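Local coordinates for protein phytanoyl-CoA dioxygenase (Streptomyces malaysiense, PDB 6ZYL) that catalyses beta-hydroxylation of thioholgamide as a non-heme monooxygenase, probably with iron and 2-oxoglutarate, at residues E55-L60 and G228-A233; I89-A94 and E264-S269; M160-G165 and S210-A215. All coordinates share one frame; numbering follows the deposited sequence.

Contact 1 (E55-L60 and G228-A233); sequences ECQTYL and GRFNFA
Gln57 and Phe230 carry most of this small contact, in which helix 46-66 meets strand 229-237 near the surface. The amide nitrogen of Gln57 points at the far end of the aromatic ring, NE2 lying 3.4 Å from CZ of Phe230, and the amide and ring planes stand 86° apart. No hydrogen bond joins the two segments, and NE2 rests against the ring as a plain contact. Farther back along the same side chain, CG of Gln57 comes within 4.2 Å of CE2 of Phe230. The extended chain beyond CG, with chi2 at 177°, accounts for this reach, because it carries the amide out from the helix and over to the ring. Leu60, three residues further along the helix, adds a looser apolar contact: its CD1 lies 4.5 Å from Phe230 CE2, near the ring plane and at the edge.

The strand positions the ring. Gly228 O lies at its edge and in its plane, Ile116 of strand 107-117 touches it, and the backbone N of Phe230 bonds to Thr151 OG1. Phe232, two residues on, meets Trp85 of helix 84-90 edge-to-face, while Arg229, pointing the other way, bonds through NH2 to Phe115 O and to a bound tartrate. This alternation, with aromatic residues under the helices and polar ones inside, is consistent with the double-stranded beta-helix of the phytanoyl-CoA dioxygenase family, whose larger sheet is backed by helices.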
ATOM      1  N   GLU A  55     -11.213 -10.431  -9.952  1.00 26.04           N
ATOM      2  CA  GLU A  55     -11.897 -10.438  -8.664  1.00 28.88           C
ATOM      3  C   GLU A  55     -11.954  -9.039  -8.064  1.00 27.09           C
ATOM      4  O   GLU A  55     -12.949  -8.669  -7.431  1.00 25.72           O
ATOM      5  CB  GLU A  55     -11.197 -11.410  -7.715  1.00 26.37           C
ATOM      6  CG  GLU A  55     -11.224 -12.848  -8.205  1.00 29.16           C
ATOM      7  CD  GLU A  55     -10.398 -13.786  -7.346  1.00 29.46           C
ATOM      8  OE1 GLU A  55      -9.930 -13.360  -6.269  1.00 35.41           O
ATOM      9  OE2 GLU A  55     -10.218 -14.954  -7.751  1.00 37.77           O
ATOM     10  N   CYS A  56     -10.942  -8.237  -8.290  1.00 23.31           N
ATOM     11  CA  CYS A  56     -10.944  -6.888  -7.807  1.00 24.83           C
ATOM     12  C   CYS A  56     -12.030  -6.067  -8.473  1.00 26.03           C
ATOM     13  O   CYS A  56     -12.703  -5.341  -7.854  1.00 25.03           O
ATOM     14  CB  CYS A  56      -9.586  -6.259  -8.006  1.00 24.56           C
ATOM     15  SG  CYS A  56      -9.471  -4.529  -7.785  1.00 28.32           S
ATOM     16  N   GLN A  57     -12.162  -6.227  -9.762  1.00 26.76           N
ATOM     17  CA  GLN A  57     -13.170  -5.536 -10.540  1.00 32.14           C
ATOM     18  C   GLN A  57     -14.590  -5.973 -10.140  1.00 26.74           C
ATOM     19  O   GLN A  57     -15.459  -5.190 -10.051  1.00 28.00           O
ATOM     20  CB  GLN A  57     -12.881  -5.611 -12.025  1.00 31.04           C
ATOM     21  CG  GLN A  57     -11.696  -4.773 -12.418  1.00 33.36           C
ATOM     22  CD  GLN A  57     -11.332  -4.863 -13.869  1.00 42.66           C
ATOM     23  OE1 GLN A  57     -11.383  -5.899 -14.455  1.00 42.97           O
ATOM     24  NE2 GLN A  57     -10.981  -3.751 -14.452  1.00 45.87           N
ATOM     25  N   THR A  58     -14.757  -7.235  -9.865  1.00 26.86           N
ATOM     26  CA  THR A  58     -15.999  -7.751  -9.385  1.00 31.00           C
ATOM     27  C   THR A  58     -16.324  -7.121  -8.020  1.00 31.06           C
ATOM     28  O   THR A  58     -17.394  -6.714  -7.788  1.00 29.00           O
ATOM     29  CB  THR A  58     -15.980  -9.283  -9.294  1.00 31.39           C
ATOM     30  OG1 THR A  58     -15.955  -9.836 -10.589  1.00 31.34           O
ATOM     31  CG2 THR A  58     -17.188  -9.791  -8.589  1.00 30.79           C
ATOM     32  N   TYR A  59     -15.342  -7.015  -7.161  1.00 27.77           N
ATOM     33  CA  TYR A  59     -15.503  -6.419  -5.870  1.00 27.63           C
ATOM     34  C   TYR A  59     -15.891  -4.933  -5.957  1.00 28.68           C
ATOM     35  O   TYR A  59     -16.744  -4.511  -5.274  1.00 26.51           O
ATOM     36  CB  TYR A  59     -14.221  -6.618  -5.075  1.00 27.62           C
ATOM     37  CG  TYR A  59     -13.935  -5.593  -4.045  1.00 27.41           C
ATOM     38  CD1 TYR A  59     -14.457  -5.700  -2.774  1.00 27.12           C
ATOM     39  CD2 TYR A  59     -13.150  -4.536  -4.317  1.00 26.58           C
ATOM     40  CE1 TYR A  59     -14.208  -4.777  -1.831  1.00 26.74           C
ATOM     41  CE2 TYR A  59     -12.877  -3.612  -3.374  1.00 25.01           C
ATOM     42  CZ  TYR A  59     -13.421  -3.734  -2.135  1.00 26.28           C
ATOM     43  OH  TYR A  59     -13.165  -2.817  -1.252  1.00 26.17           O
ATOM     44  N   LEU A  60     -15.262  -4.198  -6.847  1.00 25.30           N
ATOM     45  CA  LEU A  60     -15.531  -2.807  -7.001  1.00 26.93           C
ATOM     46  C   LEU A  60     -16.967  -2.574  -7.455  1.00 30.02           C
ATOM     47  O   LEU A  60     -17.595  -1.701  -6.988  1.00 27.41           O
ATOM     48  CB  LEU A  60     -14.548  -2.159  -7.951  1.00 28.10           C
ATOM     49  CG  LEU A  60     -13.127  -1.940  -7.457  1.00 31.26           C
ATOM     50  CD1 LEU A  60     -12.203  -1.499  -8.547  1.00 25.96           C
ATOM     51  CD2 LEU A  60     -13.051  -1.013  -6.277  1.00 28.68           C
ATOM     52  N   GLY A 228      -6.720   0.792 -18.145  1.00 29.21           N
ATOM     53  CA  GLY A 228      -6.485   1.233 -16.788  1.00 28.10           C
ATOM     54  C   GLY A 228      -5.302   0.529 -16.151  1.00 25.22           C
ATOM     55  O   GLY A 228      -4.975  -0.613 -16.473  1.00 22.56           O
ATOM     56  N   ARG A 229      -4.654   1.235 -15.227  1.00 26.14           N
ATOM     57  CA  ARG A 229      -3.503   0.733 -14.486  1.00 25.84           C
ATOM     58  C   ARG A 229      -3.944   0.450 -13.056  1.00 25.54           C
ATOM     59  O   ARG A 229      -4.399   1.361 -12.357  1.00 24.57           O
ATOM     60  CB  ARG A 229      -2.364   1.751 -14.521  1.00 22.97           C
ATOM     61  CG  ARG A 229      -1.076   1.304 -13.863  1.00 23.91           C
ATOM     62  CD  ARG A 229      -0.495   2.427 -13.013  1.00 27.48           C
ATOM     63  NE  ARG A 229      -1.151   2.506 -11.712  1.00 26.15           N
ATOM     64  CZ  ARG A 229      -0.737   3.265 -10.704  1.00 25.15           C
ATOM     65  NH1 ARG A 229       0.340   4.026 -10.838  1.00 29.27           N
ATOM     66  NH2 ARG A 229      -1.400   3.259  -9.555  1.00 25.27           N
ATOM     67  N   PHE A 230      -3.815  -0.806 -12.630  1.00 24.19           N
ATOM     68  CA  PHE A 230      -4.319  -1.256 -11.335  1.00 23.71           C
ATOM     69  C   PHE A 230      -3.154  -1.703 -10.465  1.00 23.37           C
ATOM     70  O   PHE A 230      -2.408  -2.613 -10.842  1.00 22.94           O
ATOM     71  CB  PHE A 230      -5.314  -2.412 -11.490  1.00 25.72           C
ATOM     72  CG  PHE A 230      -6.656  -2.004 -12.019  1.00 24.64           C
ATOM     73  CD1 PHE A 230      -6.808  -1.627 -13.341  1.00 28.19           C
ATOM     74  CD2 PHE A 230      -7.771  -2.015 -11.198  1.00 24.06           C
ATOM     75  CE1 PHE A 230      -8.042  -1.254 -13.832  1.00 31.46           C
ATOM     76  CE2 PHE A 230      -9.009  -1.641 -11.681  1.00 27.45           C
ATOM     77  CZ  PHE A 230      -9.145  -1.260 -13.002  1.00 30.06           C
ATOM     78  N   ASN A 231      -3.021  -1.094  -9.289  1.00 22.84           N
ATOM     79  CA  ASN A 231      -1.997  -1.476  -8.329  1.00 21.99           C
ATOM     80  C   ASN A 231      -2.616  -1.604  -6.945  1.00 21.01           C
ATOM     81  O   ASN A 231      -3.486  -0.815  -6.563  1.00 23.06           O
ATOM     82  CB  ASN A 231      -0.855  -0.465  -8.320  1.00 20.83           C
ATOM     83  CG  ASN A 231      -0.076  -0.466  -9.625  1.00 21.76           C
ATOM     84  OD1 ASN A 231      -0.473   0.177 -10.597  1.00 23.06           O
ATOM     85  ND2 ASN A 231       1.027  -1.206  -9.656  1.00 22.23           N
ATOM     86  N   PHE A 232      -2.167  -2.617  -6.210  1.00 20.80           N
ATOM     87  CA  PHE A 232      -2.676  -2.963  -4.888  1.00 20.08           C
ATOM     88  C   PHE A 232      -1.515  -2.820  -3.912  1.00 20.39           C
ATOM     89  O   PHE A 232      -0.535  -3.570  -3.993  1.00 19.78           O
ATOM     90  CB  PHE A 232      -3.250  -4.379  -4.898  1.00 22.19           C
ATOM     91  CG  PHE A 232      -3.736  -4.855  -3.565  1.00 20.14           C
ATOM     92  CD1 PHE A 232      -4.861  -4.300  -2.978  1.00 21.43           C
ATOM     93  CD2 PHE A 232      -3.077  -5.878  -2.906  1.00 20.87           C
ATOM     94  CE1 PHE A 232      -5.310  -4.748  -1.750  1.00 23.31           C
ATOM     95  CE2 PHE A 232      -3.520  -6.330  -1.679  1.00 23.34           C
ATOM     96  CZ  PHE A 232      -4.638  -5.766  -1.101  1.00 21.30           C
ATOM     97  N   ALA A 233      -1.617  -1.852  -3.005  1.00 19.08           N
ATOM     98  CA  ALA A 233      -0.532  -1.496  -2.101  1.00 20.68           C
ATOM     99  C   ALA A 233      -0.815  -2.022  -0.701  1.00 20.11           C
ATOM    100  O   ALA A 233      -1.938  -1.921  -0.201  1.00 19.93           O
ATOM    101  CB  ALA A 233      -0.337   0.020  -2.055  1.00 20.49           C
TER

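Contact 2 (I89-A94 and E264-S269); sequences IVHHPA and ERRPES
A first torsion that leaves CG of His91 beside the backbone N and anti to the carbonyl carbon (chi1 -72°) sets the imidazole, and the chain of Arg266, coming from the opposite direction, turns at its third torsion (chi3 65°), laying the guanidinium over the ring. The result is a near-parallel guanidinium-imidazole stack between the turn that links helices 84-90 and 93-103 and the loop running from strand 262-263 to helix 273-295, on the helix-covered side of the family's beta-helix core.

The evidence for stacking is direct: the planes differ by 8° and the group centres are 3.4 Å apart. Arg266 CZ sits over the middle of the imidazole, 3.5 Å from CG of His91, and NH1 lies 3.5 Å from His91 CD2. The overlap continues down the chain, with CD of Arg266 3.4 Å from NE2 of His91. No hydrogen bond joins the two residues, since the polar atoms face each other across the stack at poor angles.

Asp87, one helical turn before His91 and outside both segments, holds both partners. Its backbone O accepts from His91 ND1, which fixes the rotation of the ring, and Asp87 OD2 forms a salt bridge with Arg266 NH2. That carboxylate probably offsets the arginine's charge beside the imidazole, and Leu251 and Val253 of strand 249-254 also touch the ring. With an alanine at His91 the guanidinium would probably lose the flat surface beneath it and be freer to turn, held mainly by Asp87. Directly after His91 the chain enters the next helix, with His92 as N-cap: its ND1 accepts from Ala94 N at 3.1 Å.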
ATOM      1  N   ILE A  89      -3.926 -11.961  -1.208  1.00 23.09           N
ATOM      2  CA  ILE A  89      -2.657 -11.390  -1.652  1.00 23.43           C
ATOM      3  C   ILE A  89      -1.787 -11.017  -0.457  1.00 21.49           C
ATOM      4  O   ILE A  89      -0.587 -11.310  -0.432  1.00 21.69           O
ATOM      5  CB  ILE A  89      -2.901 -10.183  -2.575  1.00 21.65           C
ATOM      6  CG1 ILE A  89      -3.544 -10.653  -3.884  1.00 25.65           C
ATOM      7  CG2 ILE A  89      -1.597  -9.456  -2.851  1.00 22.32           C
ATOM      8  CD1 ILE A  89      -3.825  -9.552  -4.883  1.00 25.25           C
ATOM      9  N   VAL A  90      -2.371 -10.361   0.550  1.00 21.38           N
ATOM     10  CA  VAL A  90      -1.555  -9.909   1.673  1.00 22.43           C
ATOM     11  C   VAL A  90      -1.003 -11.082   2.473  1.00 21.21           C
ATOM     12  O   VAL A  90      -0.067 -10.904   3.263  1.00 22.94           O
ATOM     13  CB  VAL A  90      -2.336  -8.957   2.601  1.00 22.68           C
ATOM     14  CG1 VAL A  90      -2.955  -7.816   1.801  1.00 21.23           C
ATOM     15  CG2 VAL A  90      -3.399  -9.711   3.392  1.00 22.81           C
ATOM     16  N   HIS A  91      -1.556 -12.280   2.297  1.00 23.06           N
ATOM     17  CA  HIS A  91      -1.039 -13.480   2.943  1.00 25.48           C
ATOM     18  C   HIS A  91      -0.191 -14.335   2.009  1.00 28.08           C
ATOM     19  O   HIS A  91       0.239 -15.422   2.407  1.00 27.20           O
ATOM     20  CB  HIS A  91      -2.194 -14.320   3.501  1.00 24.82           C
ATOM     21  CG  HIS A  91      -2.854 -13.718   4.703  1.00 25.80           C
ATOM     22  ND1 HIS A  91      -3.877 -12.799   4.608  1.00 27.14           N
ATOM     23  CD2 HIS A  91      -2.634 -13.900   6.026  1.00 26.80           C
ATOM     24  CE1 HIS A  91      -4.259 -12.442   5.821  1.00 28.83           C
ATOM     25  NE2 HIS A  91      -3.521 -13.094   6.700  1.00 28.31           N
ATOM     26  N   HIS A  92       0.066 -13.871   0.792  1.00 24.87           N
ATOM     27  CA  HIS A  92       0.805 -14.672  -0.173  1.00 27.48           C
ATOM     28  C   HIS A  92       2.210 -14.958   0.348  1.00 27.75           C
ATOM     29  O   HIS A  92       2.924 -14.023   0.736  1.00 25.01           O
ATOM     30  CB  HIS A  92       0.877 -13.946  -1.513  1.00 25.94           C
ATOM     31  CG  HIS A  92       1.306 -14.820  -2.647  1.00 29.83           C
ATOM     32  ND1 HIS A  92       2.614 -15.213  -2.826  1.00 28.75           N
ATOM     33  CD2 HIS A  92       0.600 -15.385  -3.653  1.00 32.07           C
ATOM     34  CE1 HIS A  92       2.697 -15.982  -3.896  1.00 32.37           C
ATOM     35  NE2 HIS A  92       1.488 -16.102  -4.417  1.00 32.76           N
ATOM     36  N   PRO A  93       2.648 -16.221   0.358  1.00 30.85           N
ATOM     37  CA  PRO A  93       3.957 -16.529   0.960  1.00 29.49           C
ATOM     38  C   PRO A  93       5.124 -15.825   0.295  1.00 25.20           C
ATOM     39  O   PRO A  93       6.093 -15.474   0.981  1.00 27.14           O
ATOM     40  CB  PRO A  93       4.069 -18.055   0.809  1.00 30.32           C
ATOM     41  CG  PRO A  93       2.656 -18.540   0.632  1.00 36.79           C
ATOM     42  CD  PRO A  93       1.938 -17.431  -0.095  1.00 32.67           C
ATOM     43  N   ALA A  94       5.077 -15.615  -1.023  1.00 26.68           N
ATOM     44  CA  ALA A  94       6.179 -14.931  -1.692  1.00 27.91           C
ATOM     45  C   ALA A  94       6.330 -13.506  -1.174  1.00 25.52           C
ATOM     46  O   ALA A  94       7.450 -13.027  -0.959  1.00 24.55           O
ATOM     47  CB  ALA A  94       5.962 -14.931  -3.205  1.00 26.57           C
ATOM     48  N   GLU A 264      -6.744  -7.614  14.290  1.00 26.07           N
ATOM     49  CA  GLU A 264      -7.833  -7.764  13.341  1.00 25.56           C
ATOM     50  C   GLU A 264      -7.977  -9.243  12.982  1.00 26.22           C
ATOM     51  O   GLU A 264      -7.217 -10.096  13.447  1.00 27.86           O
ATOM     52  CB  GLU A 264      -7.578  -6.892  12.108  1.00 22.96           C
ATOM     53  CG  GLU A 264      -7.710  -5.397  12.400  1.00 22.82           C
ATOM     54  CD  GLU A 264      -7.067  -4.512  11.344  1.00 23.91           C
ATOM     55  OE1 GLU A 264      -6.380  -5.044  10.447  1.00 19.93           O
ATOM     56  OE2 GLU A 264      -7.248  -3.277  11.416  1.00 19.68           O
ATOM     57  N   ARG A 265      -8.974  -9.550  12.156  1.00 27.17           N
ATOM     58  CA  ARG A 265      -9.255 -10.921  11.761  1.00 30.24           C
ATOM     59  C   ARG A 265      -9.387 -11.015  10.248  1.00 24.87           C
ATOM     60  O   ARG A 265      -9.807 -10.066   9.582  1.00 27.70           O
ATOM     61  CB  ARG A 265     -10.548 -11.448  12.414  1.00 32.48           C
ATOM     62  CG  ARG A 265     -10.820 -10.915  13.810  1.00 49.56           C
ATOM     63  CD  ARG A 265     -11.630 -11.908  14.636  1.00 54.55           C
ATOM     64  NE  ARG A 265     -13.053 -11.887  14.302  1.00 66.14           N
ATOM     65  CZ  ARG A 265     -13.953 -11.108  14.896  1.00 75.80           C
ATOM     66  NH1 ARG A 265     -13.584 -10.274  15.861  1.00 68.12           N
ATOM     67  NH2 ARG A 265     -15.225 -11.161  14.524  1.00 61.86           N
ATOM     68  N   ARG A 266      -9.037 -12.183   9.713  1.00 25.37           N
ATOM     69  CA  ARG A 266      -9.228 -12.430   8.292  1.00 26.39           C
ATOM     70  C   ARG A 266     -10.707 -12.666   8.000  1.00 25.74           C
ATOM     71  O   ARG A 266     -11.409 -13.276   8.813  1.00 28.28           O
ATOM     72  CB  ARG A 266      -8.421 -13.647   7.840  1.00 26.44           C
ATOM     73  CG  ARG A 266      -6.940 -13.570   8.131  1.00 27.55           C
ATOM     74  CD  ARG A 266      -6.235 -14.826   7.639  1.00 28.24           C
ATOM     75  NE  ARG A 266      -6.296 -14.953   6.185  1.00 27.46           N
ATOM     76  CZ  ARG A 266      -5.594 -15.836   5.480  1.00 29.79           C
ATOM     77  NH1 ARG A 266      -4.774 -16.678   6.093  1.00 32.27           N
ATOM     78  NH2 ARG A 266      -5.711 -15.876   4.160  1.00 31.72           N
ATOM     79  N   PRO A 267     -11.210 -12.218   6.848  1.00 24.38           N
ATOM     80  CA  PRO A 267     -12.616 -12.483   6.506  1.00 27.09           C
ATOM     81  C   PRO A 267     -12.828 -13.954   6.176  1.00 33.62           C
ATOM     82  O   PRO A 267     -12.043 -14.558   5.441  1.00 31.22           O
ATOM     83  CB  PRO A 267     -12.864 -11.585   5.290  1.00 28.87           C
ATOM     84  CG  PRO A 267     -11.505 -11.481   4.633  1.00 27.18           C
ATOM     85  CD  PRO A 267     -10.502 -11.488   5.775  1.00 26.66           C
ATOM     86  N   GLU A 268     -13.898 -14.530   6.728  1.00 35.46           N
ATOM     87  CA  GLU A 268     -14.230 -15.913   6.406  1.00 41.17           C
ATOM     88  C   GLU A 268     -14.743 -16.043   4.978  1.00 39.11           C
ATOM     89  O   GLU A 268     -14.500 -17.061   4.320  1.00 40.75           O
ATOM     90  CB  GLU A 268     -15.267 -16.450   7.392  1.00 44.37           C
ATOM     91  CG  GLU A 268     -14.806 -16.458   8.839  1.00 51.73           C
ATOM     92  CD  GLU A 268     -13.707 -17.472   9.094  1.00 50.83           C
ATOM     93  OE1 GLU A 268     -13.737 -18.554   8.471  1.00 60.27           O
ATOM     94  OE2 GLU A 268     -12.813 -17.185   9.917  1.00 58.75           O
ATOM     95  N   SER A 269     -15.452 -15.030   4.485  1.00 35.14           N
ATOM     96  CA  SER A 269     -15.936 -15.014   3.113  1.00 38.40           C
ATOM     97  C   SER A 269     -16.205 -13.569   2.723  1.00 34.00           C
ATOM     98  O   SER A 269     -16.292 -12.684   3.578  1.00 37.37           O
ATOM     99  CB  SER A 269     -17.197 -15.867   2.945  1.00 34.29           C
ATOM    100  OG  SER A 269     -18.213 -15.462   3.844  1.00 41.41           O
TER

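Contact 3 (M160-G165 and S210-A215); sequences MRYARG and SVHHLA
Tyr162 meets Ser210 and His212 with the outer half of its side chain. From CB, which points toward the opposite strand with CG anti to the carbonyl carbon (chi1 -72°), the ring runs into the space between the two sheets, where Phe37 stacks on it. Of the two ring carbons flanking CZ, CE1 approaches ND1 of His212 at 3.4 Å, and CE2 approaches OG of Ser210 at 3.2 Å, the serine oxygen lying in the plane of the phenol. At the tip, OH bonds to both: 2.7 Å to Ser210 OG and 2.7 Å to His212 ND1. The phenol and imidazole planes stand 67° apart, an oblique pairing.

Met160, two residues earlier on the same strand, brings CE to 3.9 Å from CE1 of His212, crossing that ring obliquely. The strands themselves, 160-162 and 210-212, run at 48° to each other with axes 10.6 Å apart, as expected for facing sheets of a double-stranded beta-helix.

On its other side, His212 NE2 bonds to Asp130 OD2. Asp130 lies in a His-x-Asp sequence of the kind that supplies iron ligands in this family, and is probably one here. Polar groups thus link from Ser210 through Tyr162 and His212 to Asp130, and since the one phenol proton can serve only one partner, the hydroxyl must accept in at least one of its two bonds.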
ATOM      1  N   MET A 160       4.458   4.844 -11.250  1.00 27.71           N
ATOM      2  CA  MET A 160       5.140   5.580 -10.199  1.00 26.73           C
ATOM      3  C   MET A 160       6.624   5.712 -10.514  1.00 27.45           C
ATOM      4  O   MET A 160       7.230   4.832 -11.132  1.00 26.71           O
ATOM      5  CB  MET A 160       4.936   4.840  -8.878  1.00 26.40           C
ATOM      6  CG  MET A 160       5.479   5.484  -7.631  1.00 28.79           C
ATOM      7  SD  MET A 160       4.672   4.719  -6.197  1.00 26.61           S
ATOM      8  CE  MET A 160       5.069   2.987  -6.439  1.00 22.87           C
ATOM      9  N   ARG A 161       7.198   6.839 -10.101  1.00 27.77           N
ATOM     10  CA  ARG A 161       8.633   7.078 -10.182  1.00 27.90           C
ATOM     11  C   ARG A 161       9.206   7.173  -8.775  1.00 26.37           C
ATOM     12  O   ARG A 161       8.589   7.770  -7.890  1.00 25.65           O
ATOM     13  CB  ARG A 161       8.965   8.379 -10.920  1.00 33.57           C
ATOM     14  CG  ARG A 161       8.247   8.623 -12.222  1.00 43.62           C
ATOM     15  CD  ARG A 161       8.944   9.741 -13.000  1.00 42.38           C
ATOM     16  NE  ARG A 161       8.609  11.079 -12.510  1.00 35.76           N
ATOM     17  CZ  ARG A 161       7.412  11.645 -12.637  1.00 40.53           C
ATOM     18  NH1 ARG A 161       6.425  10.987 -13.229  1.00 42.46           N
ATOM     19  NH2 ARG A 161       7.199  12.867 -12.168  1.00 39.44           N
ATOM     20  N   TYR A 162      10.399   6.620  -8.577  1.00 24.57           N
ATOM     21  CA  TYR A 162      11.082   6.695  -7.293  1.00 25.61           C
ATOM     22  C   TYR A 162      12.248   7.675  -7.360  1.00 30.82           C
ATOM     23  O   TYR A 162      12.867   7.856  -8.411  1.00 29.64           O
ATOM     24  CB  TYR A 162      11.629   5.331  -6.861  1.00 24.83           C
ATOM     25  CG  TYR A 162      10.608   4.312  -6.422  1.00 23.76           C
ATOM     26  CD1 TYR A 162       9.430   4.689  -5.791  1.00 25.00           C
ATOM     27  CD2 TYR A 162      10.838   2.960  -6.628  1.00 25.44           C
ATOM     28  CE1 TYR A 162       8.506   3.740  -5.386  1.00 24.08           C
ATOM     29  CE2 TYR A 162       9.930   2.012  -6.227  1.00 25.25           C
ATOM     30  CZ  TYR A 162       8.767   2.401  -5.608  1.00 24.05           C
ATOM     31  OH  TYR A 162       7.870   1.435  -5.222  1.00 25.22           O
ATOM     32  N   ALA A 163      12.557   8.290  -6.217  1.00 30.77           N
ATOM     33  CA  ALA A 163      13.753   9.114  -6.042  1.00 30.49           C
ATOM     34  C   ALA A 163      14.723   8.316  -5.174  1.00 26.21           C
ATOM     35  O   ALA A 163      14.570   8.255  -3.951  1.00 26.76           O
ATOM     36  CB  ALA A 163      13.410  10.461  -5.412  1.00 32.76           C
ATOM     37  N   ARG A 164      15.714   7.696  -5.811  1.00 27.45           N
ATOM     38  CA  ARG A 164      16.656   6.838  -5.102  1.00 31.92           C
ATOM     39  C   ARG A 164      17.300   7.577  -3.937  1.00 32.71           C
ATOM     40  O   ARG A 164      17.744   8.721  -4.075  1.00 33.21           O
ATOM     41  CB  ARG A 164      17.726   6.343  -6.077  1.00 38.67           C
ATOM     42  CG  ARG A 164      18.578   5.192  -5.573  1.00 42.63           C
ATOM     43  CD  ARG A 164      19.603   4.776  -6.632  1.00 48.15           C
ATOM     44  NE  ARG A 164      19.111   3.702  -7.493  1.00 61.41           N
ATOM     45  CZ  ARG A 164      18.808   3.844  -8.780  1.00 61.21           C
ATOM     46  NH1 ARG A 164      18.951   5.018  -9.382  1.00 58.01           N
ATOM     47  NH2 ARG A 164      18.367   2.803  -9.474  1.00 54.10           N
ATOM     48  N   GLY A 165      17.335   6.918  -2.783  1.00 29.60           N
ATOM     49  CA  GLY A 165      17.961   7.472  -1.602  1.00 30.51           C
ATOM     50  C   GLY A 165      17.192   8.566  -0.898  1.00 31.37           C
ATOM     51  O   GLY A 165      17.670   9.073   0.123  1.00 37.62           O
ATOM     52  N   SER A 210       6.657  -3.956  -6.259  1.00 23.34           N
ATOM     53  CA  SER A 210       7.752  -3.126  -5.792  1.00 21.85           C
ATOM     54  C   SER A 210       7.570  -2.909  -4.297  1.00 20.76           C
ATOM     55  O   SER A 210       6.439  -2.810  -3.809  1.00 23.00           O
ATOM     56  CB  SER A 210       7.787  -1.785  -6.527  1.00 22.86           C
ATOM     57  OG  SER A 210       8.856  -0.987  -6.057  1.00 29.45           O
ATOM     58  N   VAL A 211       8.681  -2.862  -3.572  1.00 22.33           N
ATOM     59  CA  VAL A 211       8.688  -2.604  -2.137  1.00 22.32           C
ATOM     60  C   VAL A 211       9.481  -1.327  -1.918  1.00 23.58           C
ATOM     61  O   VAL A 211      10.641  -1.237  -2.333  1.00 22.42           O
ATOM     62  CB  VAL A 211       9.302  -3.770  -1.346  1.00 22.34           C
ATOM     63  CG1 VAL A 211       9.030  -3.596   0.144  1.00 22.69           C
ATOM     64  CG2 VAL A 211       8.769  -5.100  -1.851  1.00 21.95           C
ATOM     65  N   HIS A 212       8.865  -0.337  -1.277  1.00 21.72           N
ATOM     66  CA  HIS A 212       9.554   0.916  -1.019  1.00 23.32           C
ATOM     67  C   HIS A 212       9.331   1.379   0.414  1.00 22.16           C
ATOM     68  O   HIS A 212       8.352   1.012   1.071  1.00 22.04           O
ATOM     69  CB  HIS A 212       9.130   2.017  -2.029  1.00 21.19           C
ATOM     70  CG  HIS A 212       7.697   2.446  -1.928  1.00 23.51           C
ATOM     71  ND1 HIS A 212       6.761   2.143  -2.894  1.00 23.22           N
ATOM     72  CD2 HIS A 212       7.054   3.200  -1.006  1.00 23.27           C
ATOM     73  CE1 HIS A 212       5.597   2.670  -2.558  1.00 25.02           C
ATOM     74  NE2 HIS A 212       5.748   3.314  -1.414  1.00 23.03           N
ATOM     75  N   HIS A 213      10.304   2.155   0.890  1.00 22.51           N
ATOM     76  CA  HIS A 213      10.257   2.787   2.200  1.00 23.82           C
ATOM     77  C   HIS A 213       9.140   3.821   2.239  1.00 22.35           C
ATOM     78  O   HIS A 213       8.863   4.496   1.244  1.00 23.93           O
ATOM     79  CB  HIS A 213      11.616   3.442   2.471  1.00 25.65           C
ATOM     80  CG  HIS A 213      11.893   3.729   3.912  1.00 23.89           C
ATOM     81  ND1 HIS A 213      11.487   4.891   4.527  1.00 24.25           N
ATOM     82  CD2 HIS A 213      12.582   3.031   4.847  1.00 24.74           C
ATOM     83  CE1 HIS A 213      11.885   4.885   5.787  1.00 27.02           C
ATOM     84  NE2 HIS A 213      12.553   3.767   6.005  1.00 27.33           N
ATOM     85  N   LEU A 214       8.484   3.937   3.395  1.00 21.26           N
ATOM     86  CA  LEU A 214       7.400   4.904   3.520  1.00 22.30           C
ATOM     87  C   LEU A 214       7.888   6.346   3.442  1.00 22.89           C
ATOM     88  O   LEU A 214       7.060   7.253   3.293  1.00 22.13           O
ATOM     89  CB  LEU A 214       6.642   4.684   4.829  1.00 21.74           C
ATOM     90  CG  LEU A 214       5.847   3.378   4.922  1.00 22.82           C
ATOM     91  CD1 LEU A 214       5.134   3.284   6.268  1.00 23.09           C
ATOM     92  CD2 LEU A 214       4.850   3.247   3.781  1.00 24.04           C
ATOM     93  N   ALA A 215       9.197   6.577   3.542  1.00 23.68           N
ATOM     94  CA  ALA A 215       9.786   7.893   3.328  1.00 24.93           C
ATOM     95  C   ALA A 215      10.356   8.047   1.923  1.00 26.15           C
ATOM     96  O   ALA A 215      10.993   9.064   1.626  1.00 26.71           O
ATOM     97  CB  ALA A 215      10.877   8.160   4.367  1.00 28.20           C
TER

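From the N terminus, helix 46-66 supplies the first half of contact 1 and the turn at 89-94 the first half of contact 2. The chain then closes contact 3 first, returning from 160-165 to 210-215 after 44 residues and joining the smaller sheet to the larger. Contact 1 closes next, at 228-233, and contact 2 last, at 264-269, so these two long loops cross, while contact 3 falls within both. Contacts 1 and 2 also touch through Phe232 CE2 and Val90 CG1, 3.8 Å apart, where helix 84-90 packs on the larger sheet. Contacts 2 and 3 lie on opposite sides of the chain's centre, about 25 Å apart between centres.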